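PDB 5NV9: putative sodium:solute symporter from Proteus mirabilis, which couples the inward sodium gradient to the uptake of sialic acid, carrying N-acetylneuraminic acid across the inner membrane together with two sodium ions. Local coordinates for residues 195-203 with 319-328; 229-239 with 454-462. All blocks are in the same frame, centred on the assembly; numbering follows the deposited sequence.

Contact 1: residues 195-203 with 319-328; sequences LIFIMICFK and FIVTEMPIGI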
loop_
_atom_site.group_PDB
_atom_site.type_symbol
_atom_site.label_atom_id
_atom_site.label_comp_id
_atom_site.label_asym_id
_atom_site.label_seq_id
_atom_site.Cartn_x
_atom_site.Cartn_y
_atom_site.Cartn_z
ATOM N N LEU A 195 -12.821 -13.095 -11.712
ATOM C CA LEU A 195 -12.907 -13.782 -12.975
ATOM C C LEU A 195 -11.893 -14.937 -13.028
ATOM O O LEU A 195 -12.171 -15.977 -13.594
ATOM C CB LEU A 195 -12.658 -12.796 -14.116
ATOM C CG LEU A 195 -12.847 -13.420 -15.498
ATOM C CD1 LEU A 195 -14.295 -13.855 -15.761
ATOM C CD2 LEU A 195 -12.353 -12.418 -16.501
ATOM N N ILE A 196 -10.698 -14.712 -12.485
ATOM C CA ILE A 196 -9.635 -15.776 -12.341
ATOM C C ILE A 196 -10.189 -16.926 -11.507
ATOM O O ILE A 196 -10.099 -18.099 -11.886
ATOM C CB ILE A 196 -8.361 -15.247 -11.668
ATOM C CG1 ILE A 196 -7.629 -14.236 -12.583
ATOM C CG2 ILE A 196 -7.440 -16.408 -11.329
ATOM C CD1 ILE A 196 -6.642 -13.328 -11.877
ATOM N N PHE A 197 -10.771 -16.586 -10.377
ATOM C CA PHE A 197 -11.350 -17.609 -9.525
ATOM C C PHE A 197 -12.366 -18.488 -10.313
ATOM O O PHE A 197 -12.231 -19.702 -10.376
ATOM C CB PHE A 197 -12.038 -17.015 -8.285
ATOM C CG PHE A 197 -12.573 -18.079 -7.374
ATOM C CD1 PHE A 197 -11.702 -18.969 -6.763
ATOM C CD2 PHE A 197 -13.928 -18.234 -7.198
ATOM C CE1 PHE A 197 -12.191 -19.968 -5.933
ATOM C CE2 PHE A 197 -14.432 -19.240 -6.406
ATOM C CZ PHE A 197 -13.567 -20.125 -5.768
ATOM N N ILE A 198 -13.350 -17.854 -10.892
ATOM C CA ILE A 198 -14.354 -18.530 -11.707
ATOM C C ILE A 198 -13.818 -19.509 -12.764
ATOM O O ILE A 198 -14.300 -20.660 -12.861
ATOM C CB ILE A 198 -15.282 -17.491 -12.370
ATOM C CG1 ILE A 198 -16.161 -16.876 -11.281
ATOM C CG2 ILE A 198 -16.166 -18.159 -13.446
ATOM C CD1 ILE A 198 -16.763 -15.559 -11.688
HETATM N N MSE A 199 -12.837 -19.042 -13.528
HETATM C CA MSE A 199 -12.196 -19.814 -14.535
HETATM C C MSE A 199 -11.471 -21.011 -13.992
HETATM O O MSE A 199 -11.475 -22.072 -14.652
HETATM C CB MSE A 199 -11.198 -18.966 -15.338
HETATM C CG MSE A 199 -11.960 -17.753 -15.944
HETATM SE SE MSE A 199 -11.666 -17.520 -17.897
HETATM C CE MSE A 199 -12.215 -19.389 -18.242
ATOM N N ILE A 200 -10.791 -20.857 -12.853
ATOM C CA ILE A 200 -10.128 -21.999 -12.248
ATOM C C ILE A 200 -11.204 -22.981 -11.778
ATOM O O ILE A 200 -11.022 -24.169 -11.922
ATOM C CB ILE A 200 -9.216 -21.672 -11.038
ATOM C CG1 ILE A 200 -8.097 -20.723 -11.412
ATOM C CG2 ILE A 200 -8.591 -22.972 -10.507
ATOM C CD1 ILE A 200 -7.470 -20.040 -10.206
ATOM N N CYS A 201 -12.308 -22.501 -11.224
ATOM C CA CYS A 201 -13.379 -23.437 -10.819
ATOM C C CYS A 201 -13.890 -24.268 -11.989
ATOM O O CYS A 201 -14.142 -25.460 -11.797
ATOM C CB CYS A 201 -14.601 -22.761 -10.205
ATOM S SG CYS A 201 -14.429 -22.071 -8.567
ATOM N N PHE A 202 -14.015 -23.653 -13.172
ATOM C CA PHE A 202 -14.484 -24.359 -14.377
ATOM C C PHE A 202 -13.464 -25.342 -14.890
ATOM O O PHE A 202 -13.815 -26.246 -15.595
ATOM C CB PHE A 202 -14.927 -23.401 -15.460
ATOM C CG PHE A 202 -16.341 -22.888 -15.264
ATOM C CD1 PHE A 202 -17.432 -23.653 -15.661
ATOM C CD2 PHE A 202 -16.582 -21.645 -14.692
ATOM C CE1 PHE A 202 -18.730 -23.184 -15.488
ATOM C CE2 PHE A 202 -17.875 -21.159 -14.511
ATOM C CZ PHE A 202 -18.953 -21.939 -14.902
ATOM N N LYS A 203 -12.207 -25.193 -14.536
ATOM C CA LYS A 203 -11.166 -26.150 -14.968
ATOM C C LYS A 203 -10.798 -27.255 -13.961
ATOM O O LYS A 203 -10.017 -28.134 -14.267
ATOM C CB LYS A 203 -9.906 -25.401 -15.341
ATOM C CG LYS A 203 -10.203 -24.408 -16.420
ATOM C CD LYS A 203 -8.944 -23.716 -16.854
ATOM C CE LYS A 203 -8.585 -24.107 -18.271
ATOM N NZ LYS A 203 -9.125 -23.058 -19.169
ATOM N N PHE A 319 -0.732 -19.890 -14.804
ATOM C CA PHE A 319 -2.134 -20.183 -15.113
ATOM C C PHE A 319 -2.808 -19.156 -16.027
ATOM O O PHE A 319 -3.503 -19.526 -16.974
ATOM C CB PHE A 319 -2.969 -20.342 -13.858
ATOM C CG PHE A 319 -4.395 -20.735 -14.117
ATOM C CD1 PHE A 319 -5.366 -19.780 -14.383
ATOM C CD2 PHE A 319 -4.785 -22.061 -14.099
ATOM C CE1 PHE A 319 -6.684 -20.152 -14.632
ATOM C CE2 PHE A 319 -6.115 -22.440 -14.341
ATOM C CZ PHE A 319 -7.055 -21.490 -14.596
ATOM N N ILE A 320 -2.588 -17.883 -15.774
ATOM C CA ILE A 320 -3.205 -16.866 -16.597
ATOM C C ILE A 320 -2.806 -16.973 -18.055
ATOM O O ILE A 320 -3.647 -16.928 -18.937
ATOM C CB ILE A 320 -2.875 -15.450 -16.126
ATOM C CG1 ILE A 320 -3.520 -15.213 -14.741
ATOM C CG2 ILE A 320 -3.329 -14.422 -17.170
ATOM C CD1 ILE A 320 -2.778 -14.160 -13.922
ATOM N N VAL A 321 -1.518 -17.110 -18.294
ATOM C CA VAL A 321 -1.029 -17.040 -19.638
ATOM C C VAL A 321 -1.224 -18.362 -20.376
ATOM O O VAL A 321 -1.343 -18.352 -21.627
ATOM C CB VAL A 321 0.424 -16.594 -19.630
ATOM C CG1 VAL A 321 1.054 -16.733 -20.983
ATOM C CG2 VAL A 321 0.474 -15.126 -19.192
ATOM N N THR A 322 -1.288 -19.471 -19.645
ATOM C CA THR A 322 -1.402 -20.770 -20.287
ATOM C C THR A 322 -2.828 -21.229 -20.333
ATOM O O THR A 322 -3.152 -22.003 -21.203
ATOM C CB THR A 322 -0.535 -21.882 -19.617
ATOM O OG1 THR A 322 -0.897 -22.062 -18.231
ATOM C CG2 THR A 322 0.922 -21.549 -19.709
ATOM N N GLU A 323 -3.693 -20.800 -19.412
ATOM C CA GLU A 323 -5.063 -21.370 -19.365
ATOM C C GLU A 323 -6.233 -20.432 -19.607
ATOM O O GLU A 323 -7.382 -20.888 -19.600
ATOM C CB GLU A 323 -5.369 -22.009 -18.006
ATOM C CG GLU A 323 -4.390 -23.078 -17.530
ATOM C CD GLU A 323 -4.328 -24.325 -18.360
ATOM O OE1 GLU A 323 -5.270 -24.603 -19.137
ATOM O OE2 GLU A 323 -3.331 -25.061 -18.186
HETATM N N MSE A 324 -5.997 -19.136 -19.683
HETATM C CA MSE A 324 -7.112 -18.217 -19.859
HETATM C C MSE A 324 -7.187 -17.856 -21.307
HETATM O O MSE A 324 -6.145 -17.778 -22.027
HETATM C CB MSE A 324 -7.067 -16.970 -18.918
HETATM C CG MSE A 324 -7.648 -17.402 -17.590
HETATM SE SE MSE A 324 -7.108 -16.113 -16.243
HETATM C CE MSE A 324 -8.971 -15.558 -15.918
ATOM N N PRO A 325 -8.407 -17.610 -21.783
ATOM C CA PRO A 325 -8.516 -17.437 -23.257
ATOM C C PRO A 325 -8.060 -16.099 -23.717
ATOM O O PRO A 325 -7.972 -15.134 -22.923
ATOM C CB PRO A 325 -10.007 -17.626 -23.536
ATOM C CG PRO A 325 -10.703 -17.416 -22.231
ATOM C CD PRO A 325 -9.717 -17.648 -21.108
ATOM N N ILE A 326 -7.781 -16.032 -25.008
ATOM C CA ILE A 326 -7.424 -14.802 -25.663
ATOM C C ILE A 326 -8.440 -13.666 -25.319
ATOM O O ILE A 326 -9.655 -13.920 -25.071
ATOM C CB ILE A 326 -7.298 -15.048 -27.187
ATOM C CG1 ILE A 326 -6.824 -13.798 -27.920
ATOM C CG2 ILE A 326 -8.624 -15.497 -27.790
ATOM C CD1 ILE A 326 -6.210 -14.135 -29.248
ATOM N N GLY A 327 -7.948 -12.420 -25.301
ATOM C CA GLY A 327 -8.761 -11.253 -24.849
ATOM C C GLY A 327 -8.880 -11.219 -23.322
ATOM O O GLY A 327 -8.476 -10.238 -22.664
ATOM N N ILE A 328 -9.418 -12.275 -22.729
ATOM C CA ILE A 328 -9.483 -12.348 -21.279
ATOM C C ILE A 328 -8.078 -12.278 -20.630
ATOM O O ILE A 328 -7.870 -11.521 -19.671
ATOM C CB ILE A 328 -10.329 -13.554 -20.797
ATOM C CG1 ILE A 328 -11.804 -13.326 -21.115
ATOM C CG2 ILE A 328 -10.178 -13.732 -19.300
ATOM C CD1 ILE A 328 -12.664 -14.521 -20.693
#

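Contact 2: residues 229-239 with 454-462; sequences WSWTDSTIPVL and SDLNFFFYG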
loop_
_atom_site.group_PDB
_atom_site.type_symbol
_atom_site.label_atom_id
_atom_site.label_comp_id
_atom_site.label_asym_id
_atom_site.label_seq_id
_atom_site.Cartn_x
_atom_site.Cartn_y
_atom_site.Cartn_z
ATOM N N TRP A 229 1.705 -19.549 20.415
ATOM C CA TRP A 229 2.636 -18.440 20.505
ATOM C C TRP A 229 3.981 -18.802 19.832
ATOM O O TRP A 229 4.451 -19.950 19.906
ATOM C CB TRP A 229 2.901 -18.038 21.991
ATOM C CG TRP A 229 3.632 -16.767 21.996
ATOM C CD1 TRP A 229 4.967 -16.565 22.265
ATOM C CD2 TRP A 229 3.116 -15.503 21.552
ATOM N NE1 TRP A 229 5.302 -15.227 22.041
ATOM C CE2 TRP A 229 4.181 -14.565 21.608
ATOM C CE3 TRP A 229 1.863 -15.078 21.111
ATOM C CZ2 TRP A 229 4.014 -13.233 21.272
ATOM C CZ3 TRP A 229 1.711 -13.757 20.753
ATOM C CH2 TRP A 229 2.783 -12.845 20.842
ATOM N N SER A 230 4.633 -17.808 19.243
ATOM C CA SER A 230 5.993 -17.977 18.770
ATOM C C SER A 230 6.676 -16.624 18.779
ATOM O O SER A 230 6.029 -15.594 18.742
ATOM C CB SER A 230 5.999 -18.622 17.387
ATOM O OG SER A 230 7.306 -18.896 16.912
ATOM N N TRP A 231 7.996 -16.637 18.909
ATOM C CA TRP A 231 8.814 -15.461 18.730
ATOM C C TRP A 231 9.403 -15.459 17.319
ATOM O O TRP A 231 9.833 -14.418 16.834
ATOM C CB TRP A 231 9.914 -15.382 19.823
ATOM C CG TRP A 231 9.386 -15.170 21.229
ATOM C CD1 TRP A 231 9.391 -16.085 22.246
ATOM C CD2 TRP A 231 8.747 -13.987 21.770
ATOM N NE1 TRP A 231 8.807 -15.559 23.369
ATOM C CE2 TRP A 231 8.409 -14.277 23.120
ATOM C CE3 TRP A 231 8.430 -12.721 21.251
ATOM C CZ2 TRP A 231 7.780 -13.344 23.965
ATOM C CZ3 TRP A 231 7.806 -11.776 22.100
ATOM C CH2 TRP A 231 7.471 -12.115 23.435
ATOM N N THR A 232 9.383 -16.600 16.623
ATOM C CA THR A 232 10.072 -16.692 15.347
ATOM C C THR A 232 9.161 -16.965 14.135
ATOM O O THR A 232 9.493 -16.600 13.021
ATOM C CB THR A 232 11.205 -17.756 15.419
ATOM O OG1 THR A 232 10.625 -19.021 15.692
ATOM C CG2 THR A 232 12.209 -17.423 16.557
ATOM N N ASP A 233 8.055 -17.655 14.353
ATOM C CA ASP A 233 7.192 -18.156 13.283
ATOM C C ASP A 233 5.971 -17.272 13.195
ATOM O O ASP A 233 5.560 -16.680 14.198
ATOM C CB ASP A 233 6.666 -19.587 13.585
ATOM C CG ASP A 233 7.795 -20.656 13.727
ATOM O OD1 ASP A 233 8.895 -20.484 13.162
ATOM O OD2 ASP A 233 7.563 -21.663 14.446
ATOM N N SER A 234 5.351 -17.303 12.014
ATOM C CA SER A 234 4.229 -16.488 11.651
ATOM C C SER A 234 2.947 -17.215 11.932
ATOM O O SER A 234 2.146 -17.454 11.046
ATOM C CB SER A 234 4.307 -16.112 10.146
ATOM O OG SER A 234 5.418 -15.227 9.929
ATOM N N THR A 235 2.741 -17.496 13.194
ATOM C CA THR A 235 1.528 -18.154 13.679
ATOM C C THR A 235 0.371 -17.141 13.746
ATOM O O THR A 235 0.545 -15.940 13.497
ATOM C CB THR A 235 1.848 -18.714 15.058
ATOM O OG1 THR A 235 2.118 -17.622 15.917
ATOM C CG2 THR A 235 3.130 -19.655 14.981
ATOM N N ILE A 236 -0.798 -17.626 14.111
ATOM C CA ILE A 236 -1.995 -16.825 14.150
ATOM C C ILE A 236 -1.921 -15.643 15.142
ATOM O O ILE A 236 -2.289 -14.526 14.806
ATOM C CB ILE A 236 -3.246 -17.709 14.385
ATOM C CG1 ILE A 236 -3.596 -18.520 13.108
ATOM C CG2 ILE A 236 -4.410 -16.821 14.791
ATOM C CD1 ILE A 236 -4.394 -19.805 13.366
ATOM N N PRO A 237 -1.487 -15.894 16.387
ATOM C CA PRO A 237 -1.249 -14.759 17.313
ATOM C C PRO A 237 -0.215 -13.732 16.822
ATOM O O PRO A 237 -0.461 -12.520 16.910
ATOM C CB PRO A 237 -0.728 -15.451 18.581
ATOM C CG PRO A 237 -1.283 -16.834 18.502
ATOM C CD PRO A 237 -1.306 -17.199 17.051
ATOM N N VAL A 238 0.909 -14.198 16.270
ATOM C CA VAL A 238 1.964 -13.274 15.731
ATOM C C VAL A 238 1.486 -12.365 14.587
ATOM O O VAL A 238 1.647 -11.136 14.601
ATOM C CB VAL A 238 3.204 -14.084 15.325
ATOM C CG1 VAL A 238 4.273 -13.173 14.727
ATOM C CG2 VAL A 238 3.724 -14.816 16.563
ATOM N N LEU A 239 0.846 -12.971 13.587
ATOM C CA LEU A 239 0.297 -12.202 12.498
ATOM C C LEU A 239 -0.908 -11.308 12.919
ATOM O O LEU A 239 -1.078 -10.244 12.360
ATOM C CB LEU A 239 -0.021 -13.087 11.286
ATOM C CG LEU A 239 -1.135 -14.087 11.457
ATOM C CD1 LEU A 239 -2.450 -13.370 11.258
ATOM C CD2 LEU A 239 -1.036 -15.249 10.465
ATOM N N SER A 454 18.530 -10.209 16.575
ATOM C CA SER A 454 17.669 -11.275 17.104
ATOM C C SER A 454 17.056 -12.073 15.972
ATOM O O SER A 454 17.148 -11.693 14.793
ATOM C CB SER A 454 16.561 -10.701 17.982
ATOM O OG SER A 454 15.461 -10.261 17.205
ATOM N N ASP A 455 16.381 -13.143 16.361
ATOM C CA ASP A 455 15.650 -13.956 15.415
ATOM C C ASP A 455 14.142 -13.727 15.450
ATOM O O ASP A 455 13.375 -14.529 14.905
ATOM C CB ASP A 455 15.964 -15.411 15.694
ATOM C CG ASP A 455 17.355 -15.746 15.295
ATOM O OD1 ASP A 455 17.814 -15.269 14.213
ATOM O OD2 ASP A 455 18.005 -16.461 16.079
ATOM N N LEU A 456 13.729 -12.628 16.065
ATOM C CA LEU A 456 12.330 -12.293 16.136
ATOM C C LEU A 456 11.739 -12.263 14.738
ATOM O O LEU A 456 12.349 -11.768 13.821
ATOM C CB LEU A 456 12.133 -10.916 16.747
ATOM C CG LEU A 456 12.341 -10.859 18.231
ATOM C CD1 LEU A 456 12.372 -9.378 18.547
ATOM C CD2 LEU A 456 11.215 -11.604 18.946
ATOM N N ASN A 457 10.538 -12.788 14.638
ATOM C CA ASN A 457 9.742 -12.736 13.438
ATOM C C ASN A 457 9.531 -11.272 12.985
ATOM O O ASN A 457 9.424 -10.352 13.792
ATOM C CB ASN A 457 8.399 -13.481 13.720
ATOM C CG ASN A 457 7.546 -13.596 12.449
ATOM O OD1 ASN A 457 6.859 -12.633 12.062
ATOM N ND2 ASN A 457 7.685 -14.706 11.743
ATOM N N PHE A 458 9.497 -11.031 11.688
ATOM C CA PHE A 458 9.318 -9.653 11.157
ATOM C C PHE A 458 8.039 -8.972 11.619
ATOM O O PHE A 458 7.976 -7.748 11.672
ATOM C CB PHE A 458 9.401 -9.635 9.617
ATOM C CG PHE A 458 8.230 -10.288 8.951
ATOM C CD1 PHE A 458 8.230 -11.666 8.708
ATOM C CD2 PHE A 458 7.139 -9.548 8.574
ATOM C CE1 PHE A 458 7.152 -12.290 8.101
ATOM C CE2 PHE A 458 6.057 -10.161 7.953
ATOM C CZ PHE A 458 6.058 -11.535 7.738
ATOM N N PHE A 459 7.008 -9.740 11.943
ATOM C CA PHE A 459 5.768 -9.164 12.463
ATOM C C PHE A 459 5.936 -8.377 13.763
ATOM O O PHE A 459 5.089 -7.535 14.086
ATOM C CB PHE A 459 4.647 -10.197 12.639
ATOM C CG PHE A 459 3.914 -10.523 11.362
ATOM C CD1 PHE A 459 3.190 -9.556 10.679
ATOM C CD2 PHE A 459 3.983 -11.822 10.824
ATOM C CE1 PHE A 459 2.494 -9.866 9.501
ATOM C CE2 PHE A 459 3.279 -12.149 9.675
ATOM C CZ PHE A 459 2.549 -11.163 9.001
ATOM N N PHE A 460 7.014 -8.637 14.484
ATOM C CA PHE A 460 7.274 -7.932 15.718
ATOM C C PHE A 460 7.897 -6.548 15.552
ATOM O O PHE A 460 7.895 -5.789 16.502
ATOM C CB PHE A 460 8.143 -8.793 16.597
ATOM C CG PHE A 460 7.387 -9.924 17.244
ATOM C CD1 PHE A 460 6.333 -9.666 18.060
ATOM C CD2 PHE A 460 7.726 -11.260 16.994
ATOM C CE1 PHE A 460 5.587 -10.706 18.651
ATOM C CE2 PHE A 460 7.030 -12.280 17.600
ATOM C CZ PHE A 460 5.949 -12.010 18.429
ATOM N N TYR A 461 8.496 -6.262 14.389
ATOM C CA TYR A 461 9.209 -5.025 14.184
ATOM C C TYR A 461 8.298 -3.813 14.369
ATOM O O TYR A 461 8.704 -2.855 15.032
ATOM C CB TYR A 461 9.891 -4.934 12.822
ATOM C CG TYR A 461 10.878 -6.038 12.465
ATOM C CD1 TYR A 461 11.449 -6.843 13.414
ATOM C CD2 TYR A 461 11.248 -6.235 11.159
ATOM C CE1 TYR A 461 12.346 -7.839 13.074
ATOM C CE2 TYR A 461 12.114 -7.254 10.805
ATOM C CZ TYR A 461 12.655 -8.029 11.779
ATOM O OH TYR A 461 13.499 -9.012 11.466
ATOM N N GLY A 462 7.082 -3.876 13.826
ATOM C CA GLY A 462 6.129 -2.757 13.900
ATOM C C GLY A 462 5.617 -2.509 15.308
ATOM O O GLY A 462 5.541 -1.363 15.744
#

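Contact 1: residues 195-203 with 319-328
Ile196, Met199 and Ile200, on one flank of helix 155-203, pack against Phe319 and Met324, where helix 315-323 gives out and the chain turns toward the next membrane span. The axes of 195-203 and 319-323 come no nearer than 11.8 Å, at 54°, a wide separation bridged by long side chains. Packing is closest at the Phe319 ring. Ile200 CG1 makes a CH-pi contact over one face, displaced toward the rim and 3.4 Å from Phe319 CZ, while CB of Glu323, one turn further along the same helix, covers the centre of the opposite face. The ring thus lies between Ile200 CG1 and Glu323 CB. Beside it, Met324, like Met199 a selenomethionine, ends with CE 3.6 Å from Ile196 CA and 3.7 Å from Met199 CG, filling the angle between these two residues.

The periplasmic rim is looser and more polar. Lys203 lays CD obliquely by the ring and, bent at chi3 and chi4, delivers NZ in the carbonyl plane of Glu323 O at 2.8 Å. Glu323 OE1 remains 4.2 Å from Lys203 NZ, near enough for attraction but beyond a salt bridge. Met199 SE meets Pro325 CD tip to tip at 3.8 Å; at the end away from Lys203, Leu195 CD2 touches Ile328 CG2.

Helix 267-301 closes the Phe319 side, with Leu295 against Ile200 and Phe319 and Tyr298 edge-to-face with the ring; Ile332 of helix 328-361 backs Ile196, Ile320 and Met324.

Contact 2: residues 229-239 with 454-462
The backbones of Thr232 and Asn457 come within 4.4 Å between their CA atoms, where two periplasmic loops meet just before each enters a membrane helix, and Asn457 N donates to Trp231 O at 2.8 Å. The Asn457 side chain binds both segments. With CG anti to the backbone N (chi1 -174°), its amide swings toward the 229-239 loop, and ND2 is held by two acceptors. Thr232 O lies 2.9 Å from Asn457 ND2 in the amide plane, although the donor stands well above the Thr232 carbonyl plane; Ser234 OG, also 2.9 Å from Asn457 ND2, is reached by a more bent bond (N-H...O angle 144°, against 167° to Thr232 O). OD1 turns back to accept from Phe459 N, a capping bond in the turn that leads into the helix.

Aromatic rings pack around these bonds. Phe460 is met at its edge by Trp229 CZ2 and over one face by Trp231 CE3, 3.8 Å from Phe460 CZ; both tryptophan planes are oblique to it, and Val238 CG2 adds an aliphatic contact. The indoles also meet each other, Trp229 NE1 lying over the centre of the Trp231 ring. Phe459 takes Leu239 CA over the middle of one face, 4.0 Å from the Phe459 ring centroid, with Phe458 CE2 over the opposite face. Val238 CG1 packs on Phe459 CB. Phe243, which lines the sialic acid pocket, meets the Phe459 ring edge-to-face, and the side chain of Phe459 lies about 7 Å from the bound sugar.

Three bonds on one asparagine side chain therefore fix the amide's rotation and tie the 229-239 loop to that turn, whereas Ser230 O, buried at the Phe460 edge, has no polar partner in the model.

Both contacts lie toward the periplasmic side and join loop or helix ends distant in sequence, yet they share no element: their nearest atoms are about 20 Å apart. Each is partly buried. Contact 1 has an apolar interior, aliphatic and selenomethionine side chains around one phenylalanine ring, and a polar edge with one lysine bond; the side chain of its Ile196 is about 10 Å from that of the sodium ligand Ala339. Contact 2 joins two loops leading into helices, so backbone groups are available; it buries a polar asparagine that ties them, with its tryptophans on the surface. Contact 1 lies further from the chain centre.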